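Local coordinates for protein putative glutathionylspermidine synthase (Methylobacillus flagellatus, PDB 3N6X) that is of unproven function but, as a circularly permuted ATP-grasp protein, probably binds ATP and joins a carboxylate to an amine, at residues N99-Q109 with M131-A142; G169-R177 with V193-Q201. One frame throughout, in Å; residues are numbered along the deposited sequence.

Contact 1 of 2, residues N99-Q109 with M131-A142; sequences NMFLHDVYHDQ and MFGVDVPGGVYA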
# COMPACT_ATOMS: atom_id res chain seq x y z
N ASN A 99 -2.76 7.58 -12.75
CA ASN A 99 -1.83 7.43 -13.88
C ASN A 99 -2.09 8.44 -14.98
O ASN A 99 -1.15 8.94 -15.58
CB ASN A 99 -1.86 6.00 -14.44
CG ASN A 99 -0.87 5.08 -13.74
OD1 ASN A 99 0.30 5.42 -13.54
ND2 ASN A 99 -1.34 3.92 -13.30
N MSE A 100 -3.36 8.76 -15.24
CA MSE A 100 -3.72 9.77 -16.23
C MSE A 100 -3.35 11.18 -15.72
O MSE A 100 -2.89 12.01 -16.51
CB MSE A 100 -5.19 9.67 -16.59
CG MSE A 100 -5.50 8.40 -17.35
SE MSE A 100 -7.37 8.22 -17.72
CE MSE A 100 -7.43 9.42 -19.25
N PHE A 101 -3.48 11.41 -14.40
CA PHE A 101 -3.06 12.66 -13.77
C PHE A 101 -1.56 12.86 -13.94
O PHE A 101 -1.14 13.95 -14.35
CB PHE A 101 -3.43 12.67 -12.27
CG PHE A 101 -2.76 13.78 -11.50
CD1 PHE A 101 -3.14 15.11 -11.68
CD2 PHE A 101 -1.72 13.51 -10.62
CE1 PHE A 101 -2.50 16.14 -10.99
CE2 PHE A 101 -1.06 14.54 -9.94
CZ PHE A 101 -1.46 15.85 -10.12
N LEU A 102 -0.76 11.80 -13.69
CA LEU A 102 0.71 11.83 -13.81
C LEU A 102 1.17 12.08 -15.25
O LEU A 102 2.06 12.89 -15.46
CB LEU A 102 1.35 10.56 -13.22
CG LEU A 102 1.35 10.52 -11.68
CD1 LEU A 102 1.56 9.09 -11.16
CD2 LEU A 102 2.41 11.49 -11.10
N HIS A 103 0.51 11.48 -16.23
CA HIS A 103 0.78 11.78 -17.63
C HIS A 103 0.44 13.26 -17.92
O HIS A 103 1.19 13.95 -18.60
CB HIS A 103 -0.01 10.85 -18.57
CG HIS A 103 0.15 11.20 -20.00
ND1 HIS A 103 1.23 10.74 -20.74
CD2 HIS A 103 -0.57 12.05 -20.78
CE1 HIS A 103 1.11 11.28 -21.94
NE2 HIS A 103 0.04 12.08 -22.02
N ASP A 104 -0.69 13.74 -17.38
CA ASP A 104 -1.12 15.12 -17.61
C ASP A 104 -0.16 16.17 -17.01
O ASP A 104 0.24 17.09 -17.73
CB ASP A 104 -2.56 15.32 -17.11
CG ASP A 104 -3.22 16.61 -17.57
OD1 ASP A 104 -2.89 17.08 -18.67
OD2 ASP A 104 -4.13 17.07 -16.88
N VAL A 105 0.27 16.02 -15.70
CA VAL A 105 1.19 16.99 -15.06
C VAL A 105 2.52 17.14 -15.76
O VAL A 105 3.18 18.19 -15.61
CB VAL A 105 1.41 16.82 -13.54
CG1 VAL A 105 0.24 17.32 -12.77
CG2 VAL A 105 1.78 15.39 -13.16
N TYR A 106 2.99 16.07 -16.41
CA TYR A 106 4.29 16.08 -17.09
C TYR A 106 4.13 16.30 -18.59
O TYR A 106 5.11 16.22 -19.33
CB TYR A 106 5.07 14.79 -16.78
CG TYR A 106 5.47 14.69 -15.32
CD1 TYR A 106 6.26 15.66 -14.73
CD2 TYR A 106 5.10 13.58 -14.55
CE1 TYR A 106 6.64 15.57 -13.39
CE2 TYR A 106 5.49 13.47 -13.21
CZ TYR A 106 6.25 14.48 -12.64
OH TYR A 106 6.63 14.40 -11.32
N HIS A 107 2.90 16.64 -19.04
CA HIS A 107 2.64 16.92 -20.44
C HIS A 107 1.88 18.23 -20.63
O HIS A 107 2.46 19.27 -20.35
CB HIS A 107 2.00 15.71 -21.17
CG HIS A 107 2.97 14.57 -21.36
ND1 HIS A 107 3.14 13.59 -20.38
CD2 HIS A 107 3.86 14.36 -22.36
CE1 HIS A 107 4.09 12.79 -20.85
NE2 HIS A 107 4.57 13.22 -22.02
N ASP A 108 0.61 18.20 -21.07
CA ASP A 108 -0.14 19.43 -21.34
C ASP A 108 -0.74 20.12 -20.12
O ASP A 108 -1.20 21.26 -20.24
CB ASP A 108 -1.21 19.20 -22.43
CG ASP A 108 -0.61 18.85 -23.80
OD1 ASP A 108 0.56 19.24 -24.06
OD2 ASP A 108 -1.32 18.20 -24.60
N GLN A 109 -0.72 19.45 -18.95
CA GLN A 109 -1.25 20.00 -17.69
C GLN A 109 -2.67 20.55 -17.86
O GLN A 109 -2.99 21.63 -17.36
CB GLN A 109 -0.29 21.05 -17.09
CG GLN A 109 1.10 20.47 -16.82
CD GLN A 109 2.09 21.48 -16.30
OE1 GLN A 109 1.96 22.68 -16.51
NE2 GLN A 109 3.14 20.99 -15.65
N MSE A 131 11.08 14.99 -15.66
CA MSE A 131 10.07 14.12 -16.28
C MSE A 131 9.11 14.88 -17.21
O MSE A 131 8.30 14.25 -17.89
CB MSE A 131 9.32 13.34 -15.20
CG MSE A 131 10.20 12.29 -14.53
SE MSE A 131 10.94 11.02 -15.88
CE MSE A 131 9.27 10.10 -16.31
N PHE A 132 9.22 16.21 -17.27
CA PHE A 132 8.35 17.03 -18.13
C PHE A 132 8.63 16.78 -19.60
O PHE A 132 9.78 16.88 -20.04
CB PHE A 132 8.49 18.54 -17.79
CG PHE A 132 7.50 19.40 -18.55
CD1 PHE A 132 6.18 19.52 -18.12
CD2 PHE A 132 7.88 20.07 -19.71
CE1 PHE A 132 5.25 20.28 -18.84
CE2 PHE A 132 6.95 20.84 -20.43
CZ PHE A 132 5.65 20.93 -19.99
N GLY A 133 7.59 16.41 -20.34
CA GLY A 133 7.70 16.12 -21.76
C GLY A 133 8.17 14.71 -22.06
O GLY A 133 8.22 14.32 -23.23
N VAL A 134 8.51 13.93 -21.01
CA VAL A 134 9.00 12.56 -21.19
C VAL A 134 7.84 11.57 -21.36
O VAL A 134 6.97 11.47 -20.49
CB VAL A 134 9.97 12.13 -20.05
CG1 VAL A 134 10.46 10.70 -20.24
CG2 VAL A 134 11.14 13.10 -19.94
N ASP A 135 7.83 10.83 -22.48
CA ASP A 135 6.85 9.79 -22.75
C ASP A 135 7.32 8.47 -22.13
O ASP A 135 8.45 8.05 -22.36
CB ASP A 135 6.64 9.60 -24.27
CG ASP A 135 6.05 10.82 -24.99
OD1 ASP A 135 5.52 11.73 -24.29
OD2 ASP A 135 6.10 10.85 -26.23
N VAL A 136 6.47 7.85 -21.31
CA VAL A 136 6.79 6.60 -20.63
C VAL A 136 6.01 5.45 -21.30
O VAL A 136 4.87 5.67 -21.74
CB VAL A 136 6.55 6.68 -19.09
CG1 VAL A 136 7.32 7.85 -18.47
CG2 VAL A 136 5.07 6.77 -18.74
N PRO A 137 6.59 4.22 -21.39
CA PRO A 137 5.87 3.11 -22.07
C PRO A 137 4.44 2.86 -21.56
O PRO A 137 4.23 2.68 -20.36
CB PRO A 137 6.79 1.91 -21.85
CG PRO A 137 8.15 2.51 -21.71
CD PRO A 137 7.94 3.80 -20.97
N GLY A 138 3.48 2.94 -22.49
CA GLY A 138 2.05 2.75 -22.21
C GLY A 138 1.41 3.82 -21.35
O GLY A 138 0.27 3.65 -20.91
N GLY A 139 2.15 4.90 -21.06
CA GLY A 139 1.67 5.97 -20.19
C GLY A 139 1.48 5.53 -18.74
O GLY A 139 0.71 6.14 -17.99
N VAL A 140 2.18 4.45 -18.34
CA VAL A 140 2.09 3.92 -16.99
C VAL A 140 3.19 4.50 -16.11
O VAL A 140 4.37 4.36 -16.42
CB VAL A 140 2.09 2.36 -16.98
CG1 VAL A 140 2.04 1.81 -15.55
CG2 VAL A 140 0.92 1.81 -17.81
N TYR A 141 2.80 5.14 -15.00
CA TYR A 141 3.76 5.71 -14.05
C TYR A 141 3.83 4.87 -12.81
O TYR A 141 4.93 4.59 -12.31
CB TYR A 141 3.39 7.15 -13.69
CG TYR A 141 3.63 8.14 -14.81
CD1 TYR A 141 2.74 8.24 -15.88
CD2 TYR A 141 4.74 8.99 -14.79
CE1 TYR A 141 2.99 9.12 -16.94
CE2 TYR A 141 4.98 9.90 -15.83
CZ TYR A 141 4.08 9.98 -16.89
OH TYR A 141 4.29 10.89 -17.90
N ALA A 142 2.65 4.46 -12.28
CA ALA A 142 2.55 3.63 -11.10
C ALA A 142 2.19 2.22 -11.54
O ALA A 142 1.01 1.88 -11.63
CB ALA A 142 1.49 4.18 -10.14
O HOH W 1 -1.69 7.33 -18.32
O HOH W 2 3.71 9.31 -20.78
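Tyr141 lies against the last turns of helix 81-105, where its ring meets Leu102, and the loop 131-142, which leads to strand 144-151 in this ATP-grasp-family chain, packs along those turns. Leu102 CB sits over one ring face, 3.9 Å from the centroid of the Tyr141 ring; Val136 CG2 covers the opposite face. Tyr106, the first residue to leave helical geometry, receives Met131 CB over the centre of its ring. Tyr106 is buried, its ring stacks with Tyr127, and its OH is hydrogen-bonded to Gly314 O and Arg128 N.

Polar bonds fix the loop at three places. Asn99 OD1 takes two backbone donors: Ala142 N at 2.8 Å, in the carbonyl plane on a lone pair and nearly straight at 176°, and Tyr141 N at 2.9 Å, from above that plane. Gly133 N, within the type II turn Met131 to Val134, donates to Tyr106 O at 2.7 Å, just past the point where the helix stops. His107 NE2 donates to Asp135 OD1 at 2.9 Å with a bent N-H angle of 139°.

The second shell sets the His107 ring. With CG anti to the carbonyl carbon (chi1 -71°), the ring turns back over the helix end, and His103 CE1 lies over one of its faces. Donation from both ring nitrogens is consistent with a protonated imidazole beside the Asp135 carboxylate. The second of these bonds runs from His107 ND1 to His103 O at 2.7 Å, with the oxygen in the imidazole plane.

Contact 2 of 2, residues G169-R177 with V193-Q201; sequences GVSYMLENR and VAPVEHYPQ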
# COMPACT_ATOMS: atom_id res chain seq x y z
N GLY A 169 4.64 -4.66 1.12
CA GLY A 169 3.72 -5.45 1.93
C GLY A 169 3.27 -6.75 1.31
O GLY A 169 2.69 -7.58 2.01
N VAL A 170 3.53 -6.97 -0.01
CA VAL A 170 3.11 -8.21 -0.69
C VAL A 170 3.69 -9.47 -0.06
O VAL A 170 3.00 -10.49 -0.02
CB VAL A 170 3.23 -8.21 -2.24
CG1 VAL A 170 2.72 -6.91 -2.83
CG2 VAL A 170 4.65 -8.47 -2.68
N SER A 171 4.93 -9.39 0.48
CA SER A 171 5.57 -10.55 1.13
C SER A 171 4.76 -11.03 2.34
O SER A 171 4.57 -12.23 2.50
CB SER A 171 7.02 -10.24 1.52
OG SER A 171 7.09 -9.21 2.50
N TYR A 172 4.17 -10.09 3.11
CA TYR A 172 3.31 -10.46 4.23
C TYR A 172 1.99 -11.07 3.71
O TYR A 172 1.51 -12.05 4.27
CB TYR A 172 3.02 -9.25 5.12
CG TYR A 172 4.22 -8.78 5.91
CD1 TYR A 172 4.68 -9.48 7.02
CD2 TYR A 172 4.85 -7.58 5.59
CE1 TYR A 172 5.79 -9.04 7.75
CE2 TYR A 172 5.96 -7.12 6.31
CZ TYR A 172 6.43 -7.86 7.39
OH TYR A 172 7.51 -7.42 8.11
N MSE A 173 1.46 -10.55 2.60
CA MSE A 173 0.24 -11.08 1.99
C MSE A 173 0.47 -12.54 1.54
O MSE A 173 -0.34 -13.42 1.82
CB MSE A 173 -0.20 -10.20 0.80
CG MSE A 173 -1.34 -10.81 -0.03
SE MSE A 173 -1.81 -9.78 -1.61
CE MSE A 173 -0.68 -10.64 -2.89
N LEU A 174 1.60 -12.78 0.84
CA LEU A 174 1.91 -14.10 0.32
C LEU A 174 2.23 -15.12 1.41
O LEU A 174 1.67 -16.21 1.40
CB LEU A 174 3.04 -14.03 -0.73
CG LEU A 174 2.70 -13.20 -1.98
CD1 LEU A 174 3.92 -12.98 -2.84
CD2 LEU A 174 1.58 -13.85 -2.78
N GLU A 175 3.02 -14.71 2.43
CA GLU A 175 3.39 -15.58 3.55
C GLU A 175 2.26 -15.87 4.50
O GLU A 175 2.21 -16.95 5.08
CB GLU A 175 4.62 -15.03 4.31
CG GLU A 175 5.94 -15.25 3.56
CD GLU A 175 6.20 -16.68 3.10
OE1 GLU A 175 6.05 -17.62 3.92
OE2 GLU A 175 6.52 -16.86 1.90
N ASN A 176 1.33 -14.92 4.67
CA ASN A 176 0.19 -15.14 5.56
C ASN A 176 -0.72 -16.20 5.00
O ASN A 176 -1.24 -17.01 5.76
CB ASN A 176 -0.57 -13.85 5.85
CG ASN A 176 0.18 -12.90 6.74
OD1 ASN A 176 1.20 -13.24 7.35
ND2 ASN A 176 -0.28 -11.65 6.79
N ARG A 177 -0.87 -16.25 3.66
CA ARG A 177 -1.69 -17.29 3.03
C ARG A 177 -1.04 -18.67 3.22
O ARG A 177 -1.72 -19.62 3.62
CB ARG A 177 -1.91 -17.00 1.53
CG ARG A 177 -2.63 -18.15 0.79
CD ARG A 177 -4.03 -18.44 1.37
NE ARG A 177 -4.80 -17.20 1.56
CZ ARG A 177 -5.45 -16.57 0.58
NH1 ARG A 177 -5.49 -17.09 -0.64
NH2 ARG A 177 -6.07 -15.43 0.82
N VAL A 193 -11.69 -19.98 -1.28
CA VAL A 193 -10.72 -18.89 -1.22
C VAL A 193 -9.93 -18.74 -2.52
O VAL A 193 -9.34 -19.71 -2.99
CB VAL A 193 -9.78 -19.00 0.03
CG1 VAL A 193 -8.84 -17.79 0.14
CG2 VAL A 193 -10.59 -19.18 1.31
N ALA A 194 -9.95 -17.53 -3.12
CA ALA A 194 -9.20 -17.25 -4.35
C ALA A 194 -7.69 -17.24 -4.06
O ALA A 194 -7.28 -16.78 -2.99
CB ALA A 194 -9.62 -15.91 -4.94
N PRO A 195 -6.85 -17.82 -4.96
CA PRO A 195 -5.40 -17.87 -4.68
C PRO A 195 -4.69 -16.53 -4.89
O PRO A 195 -5.20 -15.66 -5.59
CB PRO A 195 -4.90 -18.93 -5.66
CG PRO A 195 -5.82 -18.82 -6.82
CD PRO A 195 -7.17 -18.46 -6.25
N VAL A 196 -3.48 -16.37 -4.30
CA VAL A 196 -2.70 -15.12 -4.38
C VAL A 196 -1.27 -15.34 -4.87
O VAL A 196 -0.61 -14.37 -5.28
CB VAL A 196 -2.69 -14.35 -3.02
CG1 VAL A 196 -4.07 -13.77 -2.71
CG2 VAL A 196 -2.20 -15.23 -1.88
N GLU A 197 -0.76 -16.59 -4.79
CA GLU A 197 0.65 -16.89 -5.06
C GLU A 197 1.16 -16.66 -6.48
O GLU A 197 2.37 -16.71 -6.71
CB GLU A 197 1.08 -18.24 -4.48
CG GLU A 197 0.45 -19.45 -5.13
CD GLU A 197 0.90 -20.76 -4.52
OE1 GLU A 197 2.09 -21.12 -4.68
OE2 GLU A 197 0.08 -21.40 -3.82
N HIS A 198 0.26 -16.33 -7.41
CA HIS A 198 0.62 -16.03 -8.80
C HIS A 198 1.00 -14.53 -8.99
O HIS A 198 1.40 -14.14 -10.09
CB HIS A 198 -0.51 -16.43 -9.75
CG HIS A 198 -1.82 -15.75 -9.46
ND1 HIS A 198 -2.47 -15.92 -8.25
CD2 HIS A 198 -2.57 -14.94 -10.25
CE1 HIS A 198 -3.59 -15.21 -8.34
NE2 HIS A 198 -3.68 -14.60 -9.52
N TYR A 199 0.88 -13.72 -7.91
CA TYR A 199 1.20 -12.28 -7.92
C TYR A 199 2.57 -11.99 -8.56
O TYR A 199 2.60 -11.25 -9.53
CB TYR A 199 1.08 -11.65 -6.50
CG TYR A 199 1.56 -10.22 -6.43
CD1 TYR A 199 2.92 -9.92 -6.30
CD2 TYR A 199 0.67 -9.15 -6.52
CE1 TYR A 199 3.38 -8.61 -6.30
CE2 TYR A 199 1.12 -7.83 -6.48
CZ TYR A 199 2.48 -7.56 -6.39
OH TYR A 199 2.93 -6.27 -6.36
N PRO A 200 3.70 -12.62 -8.10
CA PRO A 200 5.01 -12.32 -8.72
C PRO A 200 5.10 -12.54 -10.22
O PRO A 200 5.76 -11.76 -10.92
CB PRO A 200 5.96 -13.25 -7.96
CG PRO A 200 5.32 -13.42 -6.64
CD PRO A 200 3.86 -13.51 -6.94
N GLN A 201 4.40 -13.56 -10.74
CA GLN A 201 4.40 -13.84 -12.17
C GLN A 201 3.50 -12.89 -12.95
O GLN A 201 3.82 -12.54 -14.08
CB GLN A 201 4.07 -15.32 -12.46
CG GLN A 201 5.22 -16.28 -12.10
CD GLN A 201 6.52 -15.95 -12.80
OE1 GLN A 201 6.58 -15.77 -14.03
NE2 GLN A 201 7.59 -15.90 -12.05
O HOH W 3 -7.84 -14.62 -1.38
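Val196 and Tyr199 form the apolar centre with Val170, Met173 and Leu174 of helix 170-183. Val170 CB stands over one face of the Tyr199 ring, offset toward the rim, and Val170 CG1 comes 3.6 Å from Tyr199 CZ; the two side chains cross at about a right angle. Phe432 of strand 423-435, a neighbour from the sheet, touches both. The selenomethionine Met173 bends at chi3 (92°), which brings its methyl CE to 4.1 Å from Tyr199 CB and 4.2 Å from Val196 CB, so that it touches both residues. Leu174, one turn on from Val170, splits its branches: CD1 meets Pro200 CG tip to tip at 4.1 Å, while CD2 approaches Val196 O.

Farther out, Val196 CG2 lies 3.9 Å from Arg177 CB, where the apolar patch gives way to a charged group. Arg177 starts with CG anti to the backbone N (chi1 174°), then bends at chi2 and chi3, and its guanidinium ends between two valines, with Val196 CG2 over one face and Val193 CG1 over the other. At the edge, Arg177 NH1 donates to Ala194 O at 3.0 Å, tilted 22° from the carbonyl plane. Water 3 links the same oxygen to Arg177 NH2, and Arg177 NE makes a salt bridge to Asp468. A leucine in place of Arg177 would probably leave Ala194 O without the guanidinium donor, Asp468 without its counter-charge, and a gap between Val193 and Val196.

Helix 170-183 thus packs on the type I turn Val196 to Tyr199 and the first residues of helix 199-209, next to the mixed sheet that holds strands 423-435 and 464-471, in an ATP-grasp-family fold.

Overall arrangement
Contacts 1 and 2 follow one another along the chain and do not touch: their centres are 30 Å apart and their nearest atoms about 10 Å. Each is partly buried, but contact 2 lies about 14 Å from the chain centre against 21 Å for contact 1. They hold different elements: in 99-109 with 131-142 a helix end meets an irregular loop, whereas 169-177 with 193-201 sets a helix against the turn and first residues of another. Contact 1 has four direct hydrogen bonds and buries 672 Å²; contact 2 buries 452 Å² and is mostly apolar, with a single arginine bond at its edge. Strands 144-151, after 131-142, and 423-435, beside contact 2, pair in one sheet.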